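PDB 5A7V: putative glycosidase ph117-related from Bacteroides thetaiotaomicron, which probably acts on beta-linked mannosides as a member of glycoside hydrolase family 130 and holds mannose units in a central pocket. Local coordinates for residues A[30-35]-A[381-386]; A[232-237]-A[269-274]; A[260-265]-A[324-329]; A[345-350]-A[361-366]. One frame throughout, in Å; residues are numbered along the deposited sequence.

How the interactions relate
Interactions 2 and 4 are buried and share a mannose: Glu-272 of one hydrogen-bonds it and Phe-348 of the other packs against it, and their side chains touch. Interactions 1 and 3 lie at the surface and are joined directly, since the Asn-32 amide also donates to Pro-328 O. Interaction 3 in turn reaches interaction 2 through Ser-260 and His-233. The chemistry follows the position. Residues 345-350 and 361-366 pair as strands, and residues 232-237 and 269-274 meet by apolar packing. Residues 260-265 and 324-329 use stacked and bridged charges, whereas 30-35 and 381-386, which enclose the other three along the chain, use one backbone bond, one side-chain amide and a water.

Interaction 1: residues A[30-35]-A[381-386]; sequences KKNVLP and AAADPL
The side-chain amide of Asn-32 lies between two apolar groups of residues 381-386: Leu-386 CD2 sits directly over one face, 3.6 Å from Asn-32 CG, and Ala-383 CB lies across the opposite face, displaced toward the nitrogen and 3.7 Å from Asn-32 ND2. At the edge, in the amide plane, Asn-32 ND2 donates to Asp-384 O at 2.9 Å with an angle of 161° at the hydrogen. The contact closes the two ends of the chain against each other at the surface of the five-bladed beta-propeller characteristic of this family. Neither segment is a regular strand, and their directions differ by 138°.

The CG of Asn-32 lies opposite the main-chain N (chi1 179°), which carries the amide across to the C-terminal segment, where ND2 also donates to Pro-328 O. Both amide hydrogens thus have carbonyl acceptors, and this fixes the rotation of the group. Leu-386 contributes its backbone as well: Leu-386 N donates to Lys-30 O at 2.9 Å, and its CD1 branch packs 3.6 Å from Lys-31 O. The Asp-384 carboxylate turns the other way, to Arg-44 and the backbone N of Arg-331. Further along, Leu-34 CG rests 4.1 Å from Ala-383 CB. Beside it a water donates to Asn-32 O at 2.7 Å and accepts from Ala-383 N at 2.9 Å.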
# COMPACT_ATOMS: atom_id res chain seq x y z
N LYS A 30 11.87 -6.82 25.27
CA LYS A 30 11.44 -5.89 24.22
C LYS A 30 10.12 -6.31 23.56
O LYS A 30 9.84 -5.98 22.41
CB LYS A 30 12.55 -5.74 23.20
CG LYS A 30 13.84 -5.17 23.78
CD LYS A 30 13.72 -3.75 24.17
CE LYS A 30 15.12 -3.21 24.48
NZ LYS A 30 14.96 -1.86 24.99
N LYS A 31 9.25 -6.97 24.34
CA LYS A 31 7.93 -7.37 23.80
C LYS A 31 7.15 -6.15 23.32
O LYS A 31 7.20 -5.06 23.89
CB LYS A 31 7.11 -8.09 24.85
CG LYS A 31 7.51 -9.52 25.06
CD LYS A 31 6.48 -10.28 25.88
CE LYS A 31 6.89 -11.75 25.97
NZ LYS A 31 7.93 -11.92 26.98
N ASN A 32 6.35 -6.39 22.28
CA ASN A 32 5.48 -5.39 21.66
C ASN A 32 4.08 -5.99 21.58
O ASN A 32 3.68 -6.56 20.57
CB ASN A 32 6.02 -5.06 20.29
CG ASN A 32 5.17 -4.05 19.52
OD1 ASN A 32 4.34 -3.32 20.06
ND2 ASN A 32 5.47 -3.94 18.25
N VAL A 33 3.31 -5.84 22.65
CA VAL A 33 2.01 -6.52 22.77
C VAL A 33 0.94 -5.78 21.97
O VAL A 33 0.90 -4.56 21.98
CB VAL A 33 1.56 -6.61 24.23
CG1 VAL A 33 0.19 -7.26 24.37
CG2 VAL A 33 2.61 -7.33 25.10
N LEU A 34 0.13 -6.54 21.23
CA LEU A 34 -0.95 -5.99 20.41
C LEU A 34 -2.28 -5.99 21.13
O LEU A 34 -2.55 -6.91 21.90
CB LEU A 34 -1.07 -6.77 19.11
CG LEU A 34 0.12 -6.78 18.15
CD1 LEU A 34 -0.10 -7.78 16.99
CD2 LEU A 34 0.37 -5.37 17.66
N PRO A 35 -3.13 -4.99 20.86
CA PRO A 35 -4.53 -5.12 21.34
C PRO A 35 -5.25 -6.26 20.59
O PRO A 35 -4.79 -6.69 19.50
CB PRO A 35 -5.13 -3.77 21.04
CG PRO A 35 -4.26 -3.13 20.05
CD PRO A 35 -2.94 -3.81 20.00
N ALA A 381 2.22 -15.18 15.45
CA ALA A 381 3.58 -14.77 15.84
C ALA A 381 3.51 -13.50 16.66
O ALA A 381 2.48 -12.82 16.80
CB ALA A 381 4.41 -14.57 14.59
N ALA A 382 4.64 -13.18 17.25
CA ALA A 382 4.81 -11.87 17.89
C ALA A 382 4.90 -10.77 16.85
O ALA A 382 5.31 -10.99 15.72
CB ALA A 382 6.09 -11.86 18.74
N ALA A 383 4.53 -9.56 17.26
CA ALA A 383 4.83 -8.36 16.48
C ALA A 383 6.36 -8.13 16.48
O ALA A 383 7.11 -8.75 17.27
CB ALA A 383 4.08 -7.16 17.01
N ASP A 384 6.83 -7.23 15.61
CA ASP A 384 8.26 -6.90 15.67
C ASP A 384 8.57 -6.27 17.04
O ASP A 384 7.76 -5.52 17.60
CB ASP A 384 8.67 -5.96 14.55
CG ASP A 384 8.88 -6.64 13.19
OD1 ASP A 384 9.05 -7.89 13.16
OD2 ASP A 384 8.92 -5.91 12.17
N PRO A 385 9.75 -6.58 17.60
CA PRO A 385 10.03 -6.12 18.95
C PRO A 385 10.27 -4.61 19.02
O PRO A 385 10.55 -3.97 18.00
CB PRO A 385 11.33 -6.84 19.27
CG PRO A 385 11.97 -7.05 17.95
CD PRO A 385 10.84 -7.36 17.02
N LEU A 386 10.14 -4.08 20.23
CA LEU A 386 10.53 -2.68 20.44
C LEU A 386 12.05 -2.54 20.32
O LEU A 386 12.76 -3.49 20.60
CB LEU A 386 10.00 -2.20 21.78
CG LEU A 386 8.49 -2.35 21.96
CD1 LEU A 386 8.05 -1.66 23.22
CD2 LEU A 386 7.67 -1.80 20.78
O HOH W 1 3.77 -9.24 20.08

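Interaction 2: residues A[232-237]-A[269-274]. With MAN (alpha-D-mannopyranose), chain E.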
# COMPACT_ATOMS: atom_id res chain seq x y z
N GLU A 232 -0.12 12.57 4.05
CA GLU A 232 0.21 13.44 5.18
C GLU A 232 -0.80 13.38 6.34
O GLU A 232 -0.51 13.79 7.45
CB GLU A 232 0.33 14.89 4.72
CG GLU A 232 1.44 15.14 3.71
CD GLU A 232 1.45 16.54 3.07
OE1 GLU A 232 0.71 17.42 3.50
OE2 GLU A 232 2.22 16.75 2.14
N HIS A 233 -2.02 12.97 6.03
CA HIS A 233 -3.13 12.75 6.98
C HIS A 233 -3.98 11.62 6.39
O HIS A 233 -3.87 11.35 5.17
CB HIS A 233 -4.04 13.98 7.13
CG HIS A 233 -3.30 15.22 7.46
ND1 HIS A 233 -3.02 15.62 8.75
CD2 HIS A 233 -2.74 16.13 6.63
CE1 HIS A 233 -2.30 16.73 8.69
NE2 HIS A 233 -2.11 17.05 7.42
N VAL A 234 -4.78 10.99 7.25
CA VAL A 234 -5.80 10.05 6.76
C VAL A 234 -7.11 10.81 6.50
O VAL A 234 -7.67 11.42 7.41
CB VAL A 234 -6.03 8.87 7.72
CG1 VAL A 234 -7.14 7.97 7.24
CG2 VAL A 234 -4.71 8.12 7.92
N PHE A 235 -7.53 10.76 5.24
CA PHE A 235 -8.75 11.36 4.73
C PHE A 235 -9.70 10.20 4.31
O PHE A 235 -9.32 9.02 4.40
CB PHE A 235 -8.47 12.21 3.50
CG PHE A 235 -7.48 13.34 3.73
CD1 PHE A 235 -7.83 14.44 4.49
CD2 PHE A 235 -6.20 13.30 3.17
CE1 PHE A 235 -6.94 15.48 4.66
CE2 PHE A 235 -5.31 14.34 3.37
CZ PHE A 235 -5.69 15.43 4.11
N ALA A 236 -10.93 10.54 3.86
CA ALA A 236 -11.86 9.50 3.39
C ALA A 236 -12.66 10.00 2.21
O ALA A 236 -12.66 11.19 1.88
CB ALA A 236 -12.74 9.00 4.50
N ALA A 237 -13.29 9.04 1.53
CA ALA A 237 -14.14 9.34 0.37
C ALA A 237 -15.15 8.21 0.19
O ALA A 237 -14.96 7.08 0.64
CB ALA A 237 -13.27 9.45 -0.89
N GLN A 269 5.54 12.20 11.18
CA GLN A 269 5.62 13.05 10.00
C GLN A 269 4.54 12.74 8.97
O GLN A 269 4.01 13.67 8.34
CB GLN A 269 7.02 12.95 9.35
CG GLN A 269 7.27 13.98 8.26
CD GLN A 269 8.77 14.07 7.92
OE1 GLN A 269 9.61 13.93 8.79
NE2 GLN A 269 9.08 14.23 6.67
N LEU A 270 4.21 11.44 8.81
CA LEU A 270 3.16 11.01 7.83
C LEU A 270 2.37 9.89 8.50
O LEU A 270 2.91 9.11 9.32
CB LEU A 270 3.78 10.45 6.56
CG LEU A 270 4.65 11.35 5.74
CD1 LEU A 270 5.30 10.54 4.60
CD2 LEU A 270 3.93 12.56 5.20
N THR A 271 1.10 9.82 8.09
CA THR A 271 0.18 8.68 8.37
C THR A 271 -0.42 8.28 7.02
O THR A 271 -1.44 8.86 6.59
CB THR A 271 -0.96 9.05 9.38
OG1 THR A 271 -1.61 10.24 8.93
CG2 THR A 271 -0.41 9.31 10.79
N GLU A 272 0.21 7.35 6.35
CA GLU A 272 -0.06 7.10 4.93
C GLU A 272 -0.72 5.74 4.77
O GLU A 272 -0.23 4.70 5.19
CB GLU A 272 1.25 7.12 4.14
CG GLU A 272 1.05 6.80 2.65
CD GLU A 272 2.20 7.16 1.76
OE1 GLU A 272 3.34 7.36 2.31
OE2 GLU A 272 2.00 7.30 0.54
N CYS A 273 -1.91 5.75 4.16
CA CYS A 273 -2.73 4.53 4.02
C CYS A 273 -1.94 3.39 3.40
O CYS A 273 -1.17 3.61 2.50
CB CYS A 273 -4.01 4.86 3.25
SG CYS A 273 -5.11 5.99 4.14
N GLY A 274 -2.17 2.16 3.89
CA GLY A 274 -1.48 0.99 3.39
C GLY A 274 -2.38 0.10 2.49
O GLY A 274 -2.93 0.63 1.50
C1 MAN E . 5.93 8.01 -0.16
C2 MAN E . 5.22 6.68 -0.48
C3 MAN E . 5.99 5.68 -1.36
C4 MAN E . 7.47 5.59 -0.94
C5 MAN E . 7.82 6.53 0.23
C6 MAN E . 9.33 6.55 0.53
O1 MAN E . 5.42 8.65 1.13
O2 MAN E . 4.00 7.05 -1.13
O3 MAN E . 5.97 6.03 -2.73
O4 MAN E . 7.71 4.23 -0.65
O5 MAN E . 7.37 7.86 -0.16
O6 MAN E . 10.04 7.07 -0.60
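Glu-232 and Leu-270 meet aslant, with the CD2 branch of the leucine against the glutamate backbone and stem: Leu-270 CD2 is 3.8 Å from Glu-232 CA and 3.9 Å from Glu-232 CG. The other branch faces the sugar, with Leu-270 CD1 4.0 Å from mannose O1, so one side chain packs on the neighbouring segment and lines the pocket at once. Val-234 and Thr-271 stand at about a right angle, Val-234 CG2 reaching to 3.6 Å from Thr-271 O. The valine's other branch, Val-234 CG1, lies against Cys-273 SG at 4.2 Å.

These pairs join a loop leading into strand 235-239 to strand 270-280, within the sheets of a five-bladed beta-propeller. Gln-269 and Leu-270 form a classic beta bulge, both facing Lys-291. Between the two segments the contact rests on packing alone. Thr-271 OG1, 3.5 Å from His-233 CA, is buried with no hydrogen-bonding partner in the model. His-233 ND1 is hydrogen-bonded to Ser-260 OG.

Glu-272 points away from residues 232-237. With CG anti to the backbone N (chi1 177°) and the chain extended beyond it, its carboxylate extends to the mannose: Glu-272 OE2 accepts from mannose O2 at 2.6 Å, and Glu-272 OE1 lies 2.7 Å from mannose O1. Ser-204 OG also bonds OE2, and would hold the carboxylate in place.

Interaction 3: residues A[260-265]-A[324-329]; sequences SPRDGH and RLDEPF
Residues 262-265 form a type II beta turn, with Gly-264 at its third position on the positive-phi side, and Arg-262 and His-265, the two ends of the turn, both reach the irregular backbone of residues 325-327 with their side chains. Arg-262 and Arg-324 run antiparallel alongside one another, and their guanidinium groups lie flat together, planes 7° apart and centres 4.2 Å apart. The two stacking chains share a first torsion that places CG between the backbone N and the carbonyl carbon (chi1 57° and 60°). Arg-324 CD covers one face of the Arg-262 guanidinium. The other face carries the His-265 ring, whose CG is 3.4 Å above the plane, so the group is sandwiched.

At its edge Arg-262 splits its donors: NH2 bonds Leu-325 O at 2.8 Å, and NH1 forms a salt bridge to Asp-326 OD1 at 3.0 Å, both partners tilted somewhat out of the guanidinium plane. Arg-324 grips a single acceptor end-on, NH1 at 2.9 Å and NH2 at 3.0 Å from Ser-260 O. Asp-267 pairs with both arginines and probably offsets the charge of the stack. His-265 ND1 gives a nearly straight, in-plane bond to Asp-326 O at 2.9 Å, on a lone pair in the carbonyl plane, which helps to fix the ring's rotation.

Arg-324 is the last residue of strand 320-324, and its side chain rests on Tyr-288 of strand 283-291 and Thr-271 of strand 270-280. Leu-325 and Phe-329 pack on Gln-310 of strand 306-314, Phe-329 on Ala-308 as well, so the surface contact ties loops at the edge of this mixed propeller sheet.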
# COMPACT_ATOMS: atom_id res chain seq x y z
N SER A 260 -4.24 12.28 12.13
CA SER A 260 -3.04 12.90 11.63
C SER A 260 -1.80 12.37 12.35
O SER A 260 -1.91 11.70 13.39
CB SER A 260 -3.14 14.41 11.92
OG SER A 260 -4.21 14.99 11.15
N PRO A 261 -0.63 12.68 11.80
CA PRO A 261 0.61 12.41 12.57
C PRO A 261 0.57 13.06 13.94
O PRO A 261 -0.12 14.06 14.15
CB PRO A 261 1.72 12.99 11.69
CG PRO A 261 1.13 13.04 10.31
CD PRO A 261 -0.33 13.33 10.51
N ARG A 262 1.33 12.48 14.85
CA ARG A 262 1.35 12.92 16.25
C ARG A 262 2.77 13.00 16.78
O ARG A 262 3.65 12.23 16.38
CB ARG A 262 0.52 12.00 17.13
CG ARG A 262 0.97 10.58 17.04
CD ARG A 262 0.15 9.57 17.82
NE ARG A 262 0.53 8.26 17.37
CZ ARG A 262 0.30 7.12 17.97
NH1 ARG A 262 -0.40 7.08 19.10
NH2 ARG A 262 0.82 6.02 17.44
N ASP A 263 2.99 13.89 17.73
CA ASP A 263 4.31 14.04 18.34
C ASP A 263 4.62 12.80 19.20
O ASP A 263 3.75 12.23 19.89
CB ASP A 263 4.36 15.25 19.24
CG ASP A 263 4.37 16.58 18.52
OD1 ASP A 263 4.42 16.61 17.25
OD2 ASP A 263 4.37 17.64 19.25
N GLY A 264 5.90 12.42 19.23
CA GLY A 264 6.35 11.41 20.17
C GLY A 264 6.30 9.96 19.76
O GLY A 264 6.73 9.10 20.49
N HIS A 265 5.68 9.72 18.59
CA HIS A 265 5.47 8.37 18.09
C HIS A 265 6.10 8.18 16.70
O HIS A 265 6.48 9.14 16.04
CB HIS A 265 3.96 8.01 18.07
CG HIS A 265 3.33 7.99 19.42
ND1 HIS A 265 3.13 6.84 20.14
CD2 HIS A 265 2.89 9.01 20.20
CE1 HIS A 265 2.58 7.15 21.31
NE2 HIS A 265 2.44 8.47 21.37
N ARG A 324 -5.39 3.88 17.82
CA ARG A 324 -4.31 3.38 17.00
C ARG A 324 -3.22 2.79 17.87
O ARG A 324 -3.15 3.09 19.06
CB ARG A 324 -3.73 4.46 16.07
CG ARG A 324 -3.16 5.68 16.78
CD ARG A 324 -2.52 6.67 15.83
NE ARG A 324 -2.78 8.06 16.25
CZ ARG A 324 -2.47 9.13 15.54
NH1 ARG A 324 -1.61 9.05 14.54
NH2 ARG A 324 -2.96 10.31 15.85
N LEU A 325 -2.42 1.91 17.28
CA LEU A 325 -1.27 1.36 18.02
C LEU A 325 -0.27 2.45 18.39
O LEU A 325 -0.02 3.33 17.58
CB LEU A 325 -0.52 0.30 17.20
CG LEU A 325 -1.35 -0.81 16.58
CD1 LEU A 325 -0.46 -1.75 15.77
CD2 LEU A 325 -2.13 -1.55 17.65
N ASP A 326 0.32 2.37 19.59
CA ASP A 326 1.31 3.37 20.02
C ASP A 326 2.71 3.12 19.46
O ASP A 326 3.52 4.06 19.41
CB ASP A 326 1.31 3.45 21.54
CG ASP A 326 0.10 4.24 22.08
OD1 ASP A 326 -0.36 5.19 21.41
OD2 ASP A 326 -0.44 3.82 23.12
N GLU A 327 2.98 1.88 19.09
CA GLU A 327 4.27 1.39 18.57
C GLU A 327 3.97 0.69 17.25
O GLU A 327 2.90 0.09 17.11
CB GLU A 327 4.92 0.39 19.53
CG GLU A 327 5.08 0.88 20.98
CD GLU A 327 5.99 2.00 21.13
OE1 GLU A 327 6.77 2.28 20.21
OE2 GLU A 327 5.99 2.59 22.25
N PRO A 328 4.89 0.72 16.30
CA PRO A 328 4.61 0.01 15.04
C PRO A 328 4.58 -1.48 15.27
O PRO A 328 5.33 -2.00 16.07
CB PRO A 328 5.77 0.42 14.13
CG PRO A 328 6.93 0.72 15.08
CD PRO A 328 6.26 1.27 16.33
N PHE A 329 3.72 -2.18 14.51
CA PHE A 329 3.64 -3.66 14.62
C PHE A 329 4.67 -4.37 13.71
O PHE A 329 4.96 -5.56 13.90
CB PHE A 329 2.22 -4.22 14.33
CG PHE A 329 1.78 -4.16 12.87
CD1 PHE A 329 1.33 -3.00 12.31
CD2 PHE A 329 1.91 -5.28 12.08
CE1 PHE A 329 0.96 -2.94 10.96
CE2 PHE A 329 1.54 -5.24 10.75
CZ PHE A 329 1.05 -4.10 10.19

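Interaction 4: residues A[345-350]-A[361-366]. With MAN (alpha-D-mannopyranose), chain E.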
# COMPACT_ATOMS: atom_id res chain seq x y z
N GLY A 345 15.15 3.65 5.23
CA GLY A 345 14.47 2.42 5.46
C GLY A 345 12.95 2.48 5.38
O GLY A 345 12.35 3.44 5.81
N THR A 346 12.34 1.41 4.83
CA THR A 346 10.87 1.25 4.89
C THR A 346 10.53 -0.20 5.02
O THR A 346 11.23 -1.06 4.45
CB THR A 346 10.11 1.77 3.62
OG1 THR A 346 10.28 0.80 2.58
CG2 THR A 346 10.53 3.14 3.15
N VAL A 347 9.37 -0.46 5.65
CA VAL A 347 8.54 -1.64 5.34
C VAL A 347 7.19 -1.06 4.93
O VAL A 347 6.30 -0.81 5.76
CB VAL A 347 8.45 -2.67 6.49
CG1 VAL A 347 9.78 -3.40 6.62
CG2 VAL A 347 8.06 -2.05 7.83
N PHE A 348 7.05 -0.77 3.63
CA PHE A 348 5.90 0.01 3.14
C PHE A 348 4.76 -0.96 2.78
O PHE A 348 4.79 -1.59 1.73
CB PHE A 348 6.30 0.87 1.95
CG PHE A 348 5.31 1.92 1.61
CD1 PHE A 348 5.25 3.13 2.32
CD2 PHE A 348 4.34 1.68 0.60
CE1 PHE A 348 4.29 4.07 2.04
CE2 PHE A 348 3.41 2.64 0.32
CZ PHE A 348 3.36 3.83 1.01
N ILE A 349 3.83 -1.12 3.72
CA ILE A 349 2.81 -2.14 3.59
C ILE A 349 1.72 -1.71 2.63
O ILE A 349 1.25 -0.58 2.66
CB ILE A 349 2.28 -2.56 4.97
CG1 ILE A 349 1.60 -1.43 5.74
CG2 ILE A 349 3.37 -3.23 5.80
CD1 ILE A 349 0.63 -1.89 6.81
N GLU A 350 1.33 -2.67 1.77
CA GLU A 350 0.53 -2.27 0.63
C GLU A 350 -0.37 -3.38 0.06
O GLU A 350 -1.37 -3.01 -0.60
CB GLU A 350 1.45 -1.73 -0.45
CG GLU A 350 0.78 -1.00 -1.59
CD GLU A 350 1.77 -0.27 -2.46
OE1 GLU A 350 2.78 0.28 -1.97
OE2 GLU A 350 1.56 -0.13 -3.71
N LEU A 361 1.05 -10.68 3.91
CA LEU A 361 1.34 -9.24 3.80
C LEU A 361 2.47 -9.02 2.82
O LEU A 361 3.51 -9.71 2.95
CB LEU A 361 1.73 -8.75 5.19
CG LEU A 361 2.02 -7.25 5.34
CD1 LEU A 361 0.80 -6.40 5.14
CD2 LEU A 361 2.62 -7.02 6.71
N TYR A 362 2.30 -8.07 1.91
CA TYR A 362 3.31 -7.72 0.90
C TYR A 362 3.67 -6.26 1.05
O TYR A 362 2.79 -5.41 1.22
CB TYR A 362 2.80 -8.04 -0.54
CG TYR A 362 2.65 -9.55 -0.71
CD1 TYR A 362 3.72 -10.31 -1.09
CD2 TYR A 362 1.45 -10.20 -0.46
CE1 TYR A 362 3.64 -11.69 -1.18
CE2 TYR A 362 1.37 -11.57 -0.52
CZ TYR A 362 2.47 -12.33 -0.86
OH TYR A 362 2.37 -13.71 -0.87
N TYR A 363 4.98 -5.98 1.02
CA TYR A 363 5.46 -4.66 1.35
C TYR A 363 6.71 -4.30 0.54
O TYR A 363 7.49 -5.17 0.13
CB TYR A 363 5.72 -4.52 2.87
CG TYR A 363 6.64 -5.54 3.43
CD1 TYR A 363 6.21 -6.77 3.86
CD2 TYR A 363 8.03 -5.26 3.57
CE1 TYR A 363 7.12 -7.72 4.40
CE2 TYR A 363 8.89 -6.18 4.10
CZ TYR A 363 8.45 -7.39 4.56
OH TYR A 363 9.30 -8.32 5.11
N GLY A 364 6.89 -2.99 0.34
CA GLY A 364 8.18 -2.49 -0.18
C GLY A 364 9.27 -2.48 0.89
O GLY A 364 8.99 -2.16 2.05
N CYS A 365 10.47 -2.81 0.45
CA CYS A 365 11.66 -2.81 1.32
C CYS A 365 12.58 -1.69 0.88
O CYS A 365 13.28 -1.84 -0.14
CB CYS A 365 12.39 -4.13 1.21
SG CYS A 365 11.42 -5.60 1.71
N ALA A 366 12.55 -0.60 1.62
CA ALA A 366 13.43 0.55 1.37
C ALA A 366 13.41 1.03 -0.09
O ALA A 366 14.43 1.48 -0.61
CB ALA A 366 14.86 0.29 1.87
C1 MAN E . 5.93 8.01 -0.16
C2 MAN E . 5.22 6.68 -0.48
C3 MAN E . 5.99 5.68 -1.36
C4 MAN E . 7.47 5.59 -0.94
C5 MAN E . 7.82 6.53 0.23
C6 MAN E . 9.33 6.55 0.53
O1 MAN E . 5.42 8.65 1.13
O2 MAN E . 4.00 7.05 -1.13
O3 MAN E . 5.97 6.03 -2.73
O4 MAN E . 7.71 4.23 -0.65
O5 MAN E . 7.37 7.86 -0.16
O6 MAN E . 10.04 7.07 -0.60
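Phe-348 and Gly-364 form an antiparallel hydrogen-bonded pair in the beta hairpin of strands 347-355 and 358-365, part of the five-bladed beta-propeller. Phe-348 N bonds Gly-364 O and Gly-364 N bonds Phe-348 O, each at 2.9 Å, and Glu-350 N to Tyr-362 O continues the pairing. The short strands run 140° apart, evidence of a strong twist.

From Phe-348 CB, 4.1 Å from Gly-364 O, the side chain leaves its partner strand: a chi1 of -166° swings the ring away from the main-chain N and carries it toward the mannose. Phe-348 CG and Phe-348 CD1 are each 4.0 Å from mannose O4, which stands above the ring face toward its rim. Farther out, Phe-348 CE1 and Phe-348 CZ, the tip, each lie 3.7 Å from mannose C2. At the ring edge, in its plane, is Glu-350 OE1. The aromatic face thus forms an apolar wall for the sugar, which is hydrogen-bonded to residues such as Asp-146 and Tyr-306.

On the other face of the sheet, Val-347 runs alongside Tyr-363, its CG1 against Tyr-363 CE2, and Ile-349 CG2 packs on Leu-361 CD2. The Tyr-363 hydroxyl goes on to Glu-337. Where the hairpin strands open, Ala-366 N is held twice by Thr-346, by its carbonyl O at 3.2 Å and, weakly, by OG1 at 2.8 Å.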